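Local coordinates for protein LbaCas13a H328A (C2c2) (PDB 5WLH) that binds precursor CRISPR RNA, which it probably also processes, and probably uses the guide to direct cleavage of target RNA, with a preference for adenosine, at residues I177-Y185 with D356-N365; L107-F118 with T148-I156. All coordinates share one frame; numbering follows the deposited sequence.

Overall arrangement
Two contacts illustrate how different chemistries join helices in one predominantly helical chain. Interaction 2 comes first in sequence and joins neighbouring elements, 107-118 and 148-156, mostly through aromatic and aliphatic packing with one salt bridge at its edge. Interaction 1 bridges a far longer gap, from 177-185 to 356-365, and relies on a network of charges at the surface. They lie on the same side of the chain's centre, with their own centres 34 Å apart and their nearest atoms about 18 Å apart, so they do not touch. Interaction 1 approaches the bound RNA to about 9 Å at its nearest atom, interaction 2 to about 17 Å.

Interaction 1: residues I177-Y185 with D356-N365; sequences IIDRIIAKY and DKDAERIRKN
Two helices that meet at Arg180–Asp358 and Ala183–Ile362 cross here, the axes of these short segments 9.7 Å apart at closest approach and their directions 73° apart. Asp358 stands at the middle of the charged part. Its carboxylate receives Lys184 NZ at 2.9 Å from OD2, which uses its syn lone pair, while a weaker bond runs from the same ammonium to OD1. The lysine chain, otherwise extended, bends at chi3 (-51°) and brings the ammonium to the acid. Arg180 crosses Asp358 at about a right angle: NH1 makes a weak bond to Asp358 OD2, whereas NH2 meets the syn lone pair of Asp356 OD2 at 2.7 Å, the oxygen at the guanidinium edge but tilted 21° from its plane. Asp356 also caps its own helix, OD1 accepting weakly from the amides of Asp358 and Ala359. Arg361 NH2 joins from within its helix, 3.1 Å from Asp358 OD1, and lies 4.1 Å from Lys184 NZ; the shared aspartate probably offsets these like charges. On the adjoining side Ile362 CD1 presses against Ala183 CB at 3.5 Å, a tight apolar fit, and lies close to the carbonyl oxygen of Asp179. Asp176 holds Arg180 NE, and Gln85 adds a weak bond to Asp358 OD2. The whole is a helix–helix crossing joined by a five-residue salt-bridge network, combined with an N-cap that doubles as a salt-bridge partner.

Interaction 2: residues L107-F118 with T148-I156; sequences LSVDDRAFEKAF and TAERLKGII
A small hydrophobic core between helix 146-155 and the segment made of the turn at 109-112 and the start of helix 115-130, with Phe114 and Phe118 packed around Leu152, is the element to which this contact belongs; it lies in the N-terminal part of the chain, which, as in other Cas13a proteins, probably belongs to the crRNA-recognition lobe. Leu152 CD2 sits over one face of the Phe114 ring in a CH-pi contact, 3.6 Å from the ring centroid, while Ala113 CB lies over the opposite face, so the ring is sandwiched. The other methyl, CD1, rests on Ala117 CB at 3.8 Å. Thr148 CG2 approaches Phe114 CE1 at 3.5 Å, one turn earlier on the helix. At the exposed margin Arg151, extended along its whole chain with CG opposite the backbone N (chi1 -179°), lays a guanidinium face against the edge of the Phe114 ring, the planes almost perpendicular. From there NH2 gives Asp110 OD2 a fairly straight hydrogen bond of 2.9 Å (163° at the hydrogen), part of a salt bridge. The oxygen lies in the guanidinium plane but is met on its anti side, 31° out of the carboxylate plane. Asp110, Asp111 and Arg112 all have positive phi, so this turn winds in the left-handed sense. Further along, Val109 CG1 meets Ile155 CD1 at 3.6 Å. Phe118 brings its CZ to Ile155 CG2 at 3.9 Å, and Leu107 CD2, lying over the centre of the Phe118 ring, also touches Ile156 CG2. Helix 218-230 continues this core, with Leu227 against both Leu107 and Ile156, Phe230 against Leu107, and Tyr231 just beyond against Leu107 and Phe118.

Interaction 1: residues I177-Y185 with D356-N365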
loop_
_atom_site.group_PDB
_atom_site.type_symbol
_atom_site.label_atom_id
_atom_site.label_comp_id
_atom_site.label_asym_id
_atom_site.label_seq_id
_atom_site.Cartn_x
_atom_site.Cartn_y
_atom_site.Cartn_z
ATOM N N ILE A 177 -6.709 43.280 -5.781
ATOM C CA ILE A 177 -5.312 42.864 -5.835
ATOM C C ILE A 177 -4.841 42.423 -4.455
ATOM O O ILE A 177 -4.163 41.399 -4.309
ATOM C CB ILE A 177 -4.441 44.002 -6.392
ATOM C CG1 ILE A 177 -4.713 44.200 -7.887
ATOM C CG2 ILE A 177 -2.970 43.722 -6.132
ATOM C CD1 ILE A 177 -4.296 45.556 -8.401
ATOM N N ILE A 178 -5.205 43.184 -3.420
ATOM C CA ILE A 178 -4.830 42.821 -2.056
ATOM C C ILE A 178 -5.470 41.493 -1.668
ATOM O O ILE A 178 -4.810 40.600 -1.118
ATOM C CB ILE A 178 -5.217 43.953 -1.086
ATOM C CG1 ILE A 178 -4.269 45.142 -1.271
ATOM C CG2 ILE A 178 -5.211 43.450 0.354
ATOM C CD1 ILE A 178 -4.754 46.441 -0.659
ATOM N N ASP A 179 -6.763 41.336 -1.966
ATOM C CA ASP A 179 -7.447 40.086 -1.654
ATOM C C ASP A 179 -6.804 38.909 -2.373
ATOM O O ASP A 179 -6.653 37.828 -1.794
ATOM C CB ASP A 179 -8.925 40.190 -2.018
ATOM C CG ASP A 179 -9.725 40.935 -0.976
ATOM O OD1 ASP A 179 -9.137 41.308 0.058
ATOM O OD2 ASP A 179 -10.942 41.137 -1.182
ATOM N N ARG A 180 -6.414 39.098 -3.635
ATOM C CA ARG A 180 -5.796 38.011 -4.386
ATOM C C ARG A 180 -4.420 37.668 -3.836
ATOM O O ARG A 180 -4.065 36.488 -3.728
ATOM C CB ARG A 180 -5.706 38.387 -5.865
ATOM C CG ARG A 180 -6.984 38.094 -6.628
ATOM C CD ARG A 180 -7.113 38.923 -7.899
ATOM N NE ARG A 180 -8.473 38.827 -8.417
ATOM C CZ ARG A 180 -8.879 37.886 -9.260
ATOM N NH1 ARG A 180 -8.019 36.974 -9.696
ATOM N NH2 ARG A 180 -10.139 37.858 -9.670
ATOM N N ILE A 181 -3.636 38.688 -3.481
ATOM C CA ILE A 181 -2.280 38.473 -2.984
ATOM C C ILE A 181 -2.304 37.739 -1.653
ATOM O O ILE A 181 -1.469 36.861 -1.391
ATOM C CB ILE A 181 -1.548 39.819 -2.861
ATOM C CG1 ILE A 181 -1.109 40.312 -4.237
ATOM C CG2 ILE A 181 -0.359 39.697 -1.940
ATOM C CD1 ILE A 181 -0.240 41.531 -4.181
ATOM N N ILE A 182 -3.244 38.102 -0.780
ATOM C CA ILE A 182 -3.326 37.466 0.531
ATOM C C ILE A 182 -3.671 35.990 0.381
ATOM O O ILE A 182 -3.007 35.119 0.950
ATOM C CB ILE A 182 -4.353 38.202 1.410
ATOM C CG1 ILE A 182 -3.794 39.559 1.832
ATOM C CG2 ILE A 182 -4.728 37.356 2.610
ATOM C CD1 ILE A 182 -4.779 40.397 2.637
ATOM N N ALA A 183 -4.708 35.686 -0.399
ATOM C CA ALA A 183 -5.142 34.304 -0.529
ATOM C C ALA A 183 -4.110 33.451 -1.253
ATOM O O ALA A 183 -3.999 32.251 -0.973
ATOM C CB ALA A 183 -6.481 34.243 -1.259
ATOM N N LYS A 184 -3.344 34.045 -2.170
ATOM C CA LYS A 184 -2.420 33.272 -2.990
ATOM C C LYS A 184 -1.023 33.179 -2.388
ATOM O O LYS A 184 -0.368 32.138 -2.513
ATOM C CB LYS A 184 -2.330 33.873 -4.395
ATOM C CG LYS A 184 -1.502 33.042 -5.359
ATOM C CD LYS A 184 -1.481 33.648 -6.750
ATOM C CE LYS A 184 -2.886 33.948 -7.241
ATOM N NZ LYS A 184 -2.995 33.852 -8.725
ATOM N N TYR A 185 -0.544 34.238 -1.731
ATOM C CA TYR A 185 0.852 34.302 -1.326
ATOM C C TYR A 185 1.088 34.382 0.173
ATOM O O TYR A 185 2.240 34.258 0.598
ATOM C CB TYR A 185 1.541 35.501 -1.995
ATOM C CG TYR A 185 1.551 35.417 -3.504
ATOM C CD1 TYR A 185 2.255 34.413 -4.157
ATOM C CD2 TYR A 185 0.850 36.334 -4.278
ATOM C CE1 TYR A 185 2.265 34.326 -5.538
ATOM C CE2 TYR A 185 0.855 36.257 -5.661
ATOM C CZ TYR A 185 1.565 35.252 -6.286
ATOM O OH TYR A 185 1.574 35.170 -7.660
ATOM N N ASP A 356 -12.549 31.395 -12.382
ATOM C CA ASP A 356 -11.567 32.240 -11.701
ATOM C C ASP A 356 -11.082 31.470 -10.477
ATOM O O ASP A 356 -11.700 31.503 -9.412
ATOM C CB ASP A 356 -12.178 33.589 -11.335
ATOM C CG ASP A 356 -11.159 34.568 -10.780
ATOM O OD1 ASP A 356 -9.972 34.197 -10.655
ATOM O OD2 ASP A 356 -11.546 35.715 -10.473
ATOM N N LYS A 357 -9.957 30.766 -10.638
ATOM C CA LYS A 357 -9.412 29.965 -9.546
ATOM C C LYS A 357 -9.049 30.824 -8.340
ATOM O O LYS A 357 -9.123 30.352 -7.198
ATOM C CB LYS A 357 -8.188 29.183 -10.030
ATOM C CG LYS A 357 -8.506 28.077 -11.028
ATOM C CD LYS A 357 -7.824 26.771 -10.643
ATOM C CE LYS A 357 -7.761 25.798 -11.814
ATOM N NZ LYS A 357 -7.002 24.561 -11.469
ATOM N N ASP A 358 -8.657 32.080 -8.569
ATOM C CA ASP A 358 -8.373 32.979 -7.455
ATOM C C ASP A 358 -9.640 33.309 -6.677
ATOM O O ASP A 358 -9.625 33.353 -5.441
ATOM C CB ASP A 358 -7.716 34.261 -7.964
ATOM C CG ASP A 358 -6.251 34.071 -8.307
ATOM O OD1 ASP A 358 -5.756 32.929 -8.186
ATOM O OD2 ASP A 358 -5.596 35.068 -8.687
ATOM N N ALA A 359 -10.748 33.544 -7.383
ATOM C CA ALA A 359 -11.992 33.891 -6.706
ATOM C C ALA A 359 -12.593 32.693 -5.981
ATOM O O ALA A 359 -13.241 32.863 -4.944
ATOM C CB ALA A 359 -12.995 34.464 -7.705
ATOM N N GLU A 360 -12.410 31.481 -6.514
ATOM C CA GLU A 360 -12.923 30.301 -5.829
ATOM C C GLU A 360 -12.108 29.987 -4.583
ATOM O O GLU A 360 -12.659 29.482 -3.600
ATOM C CB GLU A 360 -12.936 29.099 -6.776
ATOM C CG GLU A 360 -13.728 27.895 -6.260
ATOM C CD GLU A 360 -15.090 28.274 -5.686
ATOM O OE1 GLU A 360 -15.336 28.001 -4.492
ATOM O OE2 GLU A 360 -15.919 28.841 -6.429
ATOM N N ARG A 361 -10.805 30.278 -4.601
ATOM C CA ARG A 361 -9.986 30.091 -3.407
ATOM C C ARG A 361 -10.376 31.076 -2.312
ATOM O O ARG A 361 -10.371 30.729 -1.125
ATOM C CB ARG A 361 -8.505 30.234 -3.759
ATOM C CG ARG A 361 -7.564 30.172 -2.566
ATOM C CD ARG A 361 -6.189 29.653 -2.969
ATOM N NE ARG A 361 -5.449 30.628 -3.770
ATOM C CZ ARG A 361 -5.258 30.539 -5.084
ATOM N NH1 ARG A 361 -5.746 29.513 -5.766
ATOM N NH2 ARG A 361 -4.575 31.483 -5.716
ATOM N N ILE A 362 -10.702 32.312 -2.690
ATOM C CA ILE A 362 -11.226 33.278 -1.727
ATOM C C ILE A 362 -12.514 32.753 -1.108
ATOM O O ILE A 362 -12.675 32.729 0.118
ATOM C CB ILE A 362 -11.453 34.637 -2.409
ATOM C CG1 ILE A 362 -10.124 35.208 -2.891
ATOM C CG2 ILE A 362 -12.152 35.604 -1.455
ATOM C CD1 ILE A 362 -9.421 36.011 -1.845
ATOM N N ARG A 363 -13.444 32.319 -1.954
ATOM C CA ARG A 363 -14.727 31.831 -1.468
ATOM C C ARG A 363 -14.552 30.595 -0.592
ATOM O O ARG A 363 -15.259 30.427 0.409
ATOM C CB ARG A 363 -15.637 31.526 -2.654
ATOM C CG ARG A 363 -16.977 30.945 -2.285
ATOM C CD ARG A 363 -17.902 30.947 -3.489
ATOM N NE ARG A 363 -19.196 30.347 -3.181
ATOM C CZ ARG A 363 -19.482 29.062 -3.366
ATOM N NH1 ARG A 363 -18.563 28.237 -3.855
ATOM N NH2 ARG A 363 -20.685 28.604 -3.062
ATOM N N LYS A 364 -13.621 29.712 -0.955
ATOM C CA LYS A 364 -13.385 28.539 -0.119
ATOM C C LYS A 364 -12.854 28.941 1.250
ATOM O O LYS A 364 -13.249 28.364 2.273
ATOM C CB LYS A 364 -12.419 27.578 -0.809
ATOM C CG LYS A 364 -12.083 26.366 0.052
ATOM C CD LYS A 364 -10.825 25.655 -0.429
ATOM C CE LYS A 364 -11.129 24.785 -1.627
ATOM N NZ LYS A 364 -10.049 23.787 -1.884
ATOM N N ASN A 365 -11.963 29.937 1.291
ATOM C CA ASN A 365 -11.450 30.410 2.572
ATOM C C ASN A 365 -12.560 31.030 3.400
ATOM O O ASN A 365 -12.613 30.846 4.622
ATOM C CB ASN A 365 -10.318 31.417 2.358
ATOM C CG ASN A 365 -9.033 30.759 1.921
ATOM O OD1 ASN A 365 -8.911 29.531 1.963
ATOM N ND2 ASN A 365 -8.052 31.571 1.515
#

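Interaction 2: residues L107-F118 with T148-I156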
loop_
_atom_site.group_PDB
_atom_site.type_symbol
_atom_site.label_atom_id
_atom_site.label_comp_id
_atom_site.label_asym_id
_atom_site.label_seq_id
_atom_site.Cartn_x
_atom_site.Cartn_y
_atom_site.Cartn_z
ATOM N N LEU A 107 14.699 44.454 12.165
ATOM C CA LEU A 107 14.882 44.187 13.583
ATOM C C LEU A 107 16.347 44.083 13.990
ATOM O O LEU A 107 16.640 44.064 15.190
ATOM C CB LEU A 107 14.142 42.895 13.975
ATOM C CG LEU A 107 12.647 42.843 13.627
ATOM C CD1 LEU A 107 11.968 41.628 14.273
ATOM C CD2 LEU A 107 11.922 44.136 14.017
ATOM N N SER A 108 17.266 44.014 13.029
ATOM C CA SER A 108 18.692 43.912 13.311
ATOM C C SER A 108 19.391 45.266 13.251
ATOM O O SER A 108 20.620 45.330 13.382
ATOM C CB SER A 108 19.349 42.934 12.338
ATOM O OG SER A 108 19.156 43.364 11.001
ATOM N N VAL A 109 18.623 46.342 13.076
ATOM C CA VAL A 109 19.170 47.680 12.917
ATOM C C VAL A 109 20.056 48.068 14.107
ATOM O O VAL A 109 19.901 47.562 15.229
ATOM C CB VAL A 109 18.000 48.664 12.731
ATOM C CG1 VAL A 109 17.122 48.682 13.976
ATOM C CG2 VAL A 109 18.486 50.065 12.393
ATOM N N ASP A 110 21.017 48.959 13.843
ATOM C CA ASP A 110 21.916 49.474 14.872
ATOM C C ASP A 110 22.768 48.349 15.456
ATOM O O ASP A 110 22.827 48.148 16.669
ATOM C CB ASP A 110 21.132 50.208 15.964
ATOM C CG ASP A 110 21.922 51.338 16.604
ATOM O OD1 ASP A 110 23.123 51.510 16.284
ATOM O OD2 ASP A 110 21.334 52.056 17.440
ATOM N N ASP A 111 23.411 47.594 14.563
ATOM C CA ASP A 111 24.361 46.538 14.927
ATOM C C ASP A 111 23.729 45.504 15.862
ATOM O O ASP A 111 24.291 45.150 16.899
ATOM C CB ASP A 111 25.634 47.130 15.546
ATOM C CG ASP A 111 26.489 47.889 14.529
ATOM O OD1 ASP A 111 26.580 47.457 13.358
ATOM O OD2 ASP A 111 27.073 48.921 14.909
ATOM N N ARG A 112 22.542 45.020 15.483
ATOM C CA ARG A 112 21.842 43.939 16.188
ATOM C C ARG A 112 21.529 44.285 17.641
ATOM O O ARG A 112 21.278 43.388 18.446
ATOM C CB ARG A 112 22.640 42.628 16.138
ATOM C CG ARG A 112 23.210 42.265 14.776
ATOM C CD ARG A 112 23.163 40.754 14.527
ATOM N NE ARG A 112 23.923 40.352 13.342
ATOM C CZ ARG A 112 25.240 40.502 13.178
ATOM N NH1 ARG A 112 26.001 41.033 14.130
ATOM N NH2 ARG A 112 25.806 40.100 12.047
ATOM N N ALA A 113 21.514 45.575 17.993
ATOM C CA ALA A 113 21.401 45.968 19.395
ATOM C C ALA A 113 20.024 45.686 19.981
ATOM O O ALA A 113 19.888 45.617 21.209
ATOM C CB ALA A 113 21.725 47.455 19.558
ATOM N N PHE A 114 19.006 45.522 19.143
ATOM C CA PHE A 114 17.644 45.347 19.627
ATOM C C PHE A 114 17.066 43.970 19.336
ATOM O O PHE A 114 15.903 43.728 19.669
ATOM C CB PHE A 114 16.749 46.434 19.029
ATOM C CG PHE A 114 17.350 47.793 19.124
ATOM C CD1 PHE A 114 17.708 48.309 20.362
ATOM C CD2 PHE A 114 17.602 48.542 17.983
ATOM C CE1 PHE A 114 18.285 49.570 20.462
ATOM C CE2 PHE A 114 18.180 49.805 18.078
ATOM C CZ PHE A 114 18.517 50.316 19.315
ATOM N N GLU A 115 17.846 43.064 18.741
ATOM C CA GLU A 115 17.332 41.736 18.423
ATOM C C GLU A 115 16.801 41.039 19.668
ATOM O O GLU A 115 15.727 40.426 19.635
ATOM C CB GLU A 115 18.424 40.895 17.773
ATOM C CG GLU A 115 18.726 41.275 16.347
ATOM C CD GLU A 115 19.780 40.381 15.737
ATOM O OE1 GLU A 115 20.512 39.721 16.510
ATOM O OE2 GLU A 115 19.872 40.341 14.491
ATOM N N LYS A 116 17.538 41.129 20.777
ATOM C CA LYS A 116 17.100 40.496 22.016
ATOM C C LYS A 116 15.817 41.133 22.537
ATOM O O LYS A 116 14.915 40.431 23.004
ATOM C CB LYS A 116 18.206 40.575 23.070
ATOM C CG LYS A 116 19.134 39.357 23.128
ATOM C CD LYS A 116 18.411 38.111 23.640
ATOM C CE LYS A 116 18.764 36.876 22.812
ATOM N NZ LYS A 116 17.675 35.854 22.827
ATOM N N ALA A 117 15.715 42.462 22.469
ATOM C CA ALA A 117 14.502 43.125 22.942
ATOM C C ALA A 117 13.296 42.733 22.097
ATOM O O ALA A 117 12.209 42.476 22.631
ATOM C CB ALA A 117 14.693 44.642 22.931
ATOM N N PHE A 118 13.473 42.678 20.774
ATOM C CA PHE A 118 12.377 42.319 19.877
ATOM C C PHE A 118 11.930 40.879 20.110
ATOM O O PHE A 118 10.728 40.591 20.131
ATOM C CB PHE A 118 12.809 42.506 18.421
ATOM C CG PHE A 118 12.801 43.939 17.938
ATOM C CD1 PHE A 118 11.703 44.755 18.143
ATOM C CD2 PHE A 118 13.889 44.447 17.242
ATOM C CE1 PHE A 118 11.696 46.071 17.679
ATOM C CE2 PHE A 118 13.898 45.746 16.775
ATOM C CZ PHE A 118 12.792 46.565 16.995
ATOM N N THR A 148 14.614 54.361 24.104
ATOM C CA THR A 148 14.795 53.287 23.135
ATOM C C THR A 148 13.478 52.561 22.874
ATOM O O THR A 148 13.180 52.191 21.731
ATOM C CB THR A 148 15.874 52.329 23.635
ATOM O OG1 THR A 148 17.106 53.051 23.784
ATOM C CG2 THR A 148 16.083 51.191 22.657
ATOM N N ALA A 149 12.668 52.378 23.922
ATOM C CA ALA A 149 11.370 51.731 23.761
ATOM C C ALA A 149 10.524 52.457 22.725
ATOM O O ALA A 149 9.855 51.823 21.905
ATOM C CB ALA A 149 10.645 51.670 25.106
ATOM N N GLU A 150 10.566 53.791 22.727
ATOM C CA GLU A 150 9.823 54.551 21.729
ATOM C C GLU A 150 10.325 54.265 20.318
ATOM O O GLU A 150 9.526 54.139 19.383
ATOM C CB GLU A 150 9.908 56.048 22.033
ATOM C CG GLU A 150 8.667 56.825 21.626
ATOM C CD GLU A 150 7.415 56.334 22.332
ATOM O OE1 GLU A 150 7.456 56.174 23.572
ATOM O OE2 GLU A 150 6.393 56.101 21.646
ATOM N N ARG A 151 11.646 54.162 20.137
ATOM C CA ARG A 151 12.180 53.838 18.818
ATOM C C ARG A 151 11.760 52.437 18.382
ATOM O O ARG A 151 11.308 52.234 17.248
ATOM C CB ARG A 151 13.703 53.957 18.817
ATOM C CG ARG A 151 14.332 53.659 17.477
ATOM C CD ARG A 151 15.853 53.649 17.596
ATOM N NE ARG A 151 16.487 53.341 16.324
ATOM C CZ ARG A 151 17.770 53.033 16.187
ATOM N NH1 ARG A 151 18.258 52.761 14.985
ATOM N NH2 ARG A 151 18.563 52.994 17.254
ATOM N N LEU A 152 11.916 51.454 19.268
ATOM C CA LEU A 152 11.588 50.075 18.913
ATOM C C LEU A 152 10.112 49.940 18.578
ATOM O O LEU A 152 9.744 49.343 17.557
ATOM C CB LEU A 152 11.977 49.140 20.058
ATOM C CG LEU A 152 13.460 49.156 20.425
ATOM C CD1 LEU A 152 13.855 47.913 21.244
ATOM C CD2 LEU A 152 14.296 49.254 19.171
ATOM N N LYS A 153 9.248 50.509 19.423
ATOM C CA LYS A 153 7.816 50.484 19.143
ATOM C C LYS A 153 7.518 51.082 17.770
ATOM O O LYS A 153 6.634 50.601 17.051
ATOM C CB LYS A 153 7.076 51.222 20.263
ATOM C CG LYS A 153 5.601 51.476 20.036
ATOM C CD LYS A 153 5.037 52.273 21.206
ATOM C CE LYS A 153 3.900 53.177 20.767
ATOM N NZ LYS A 153 2.608 52.783 21.397
ATOM N N GLY A 154 8.273 52.109 17.367
ATOM C CA GLY A 154 8.059 52.686 16.052
ATOM C C GLY A 154 8.507 51.771 14.928
ATOM O O GLY A 154 7.899 51.740 13.856
ATOM N N ILE A 155 9.573 51.002 15.157
ATOM C CA ILE A 155 10.041 50.078 14.130
ATOM C C ILE A 155 8.978 49.026 13.838
ATOM O O ILE A 155 8.775 48.632 12.681
ATOM C CB ILE A 155 11.373 49.430 14.558
ATOM C CG1 ILE A 155 12.511 50.452 14.482
ATOM C CG2 ILE A 155 11.718 48.254 13.640
ATOM C CD1 ILE A 155 13.852 49.887 14.902
ATOM N N ILE A 156 8.285 48.555 14.878
ATOM C CA ILE A 156 7.247 47.550 14.680
ATOM C C ILE A 156 5.873 48.196 14.781
ATOM O O ILE A 156 4.941 47.613 15.340
ATOM C CB ILE A 156 7.397 46.386 15.671
ATOM C CG1 ILE A 156 7.463 46.897 17.115
ATOM C CG2 ILE A 156 8.646 45.582 15.334
ATOM C CD1 ILE A 156 6.926 45.901 18.127
#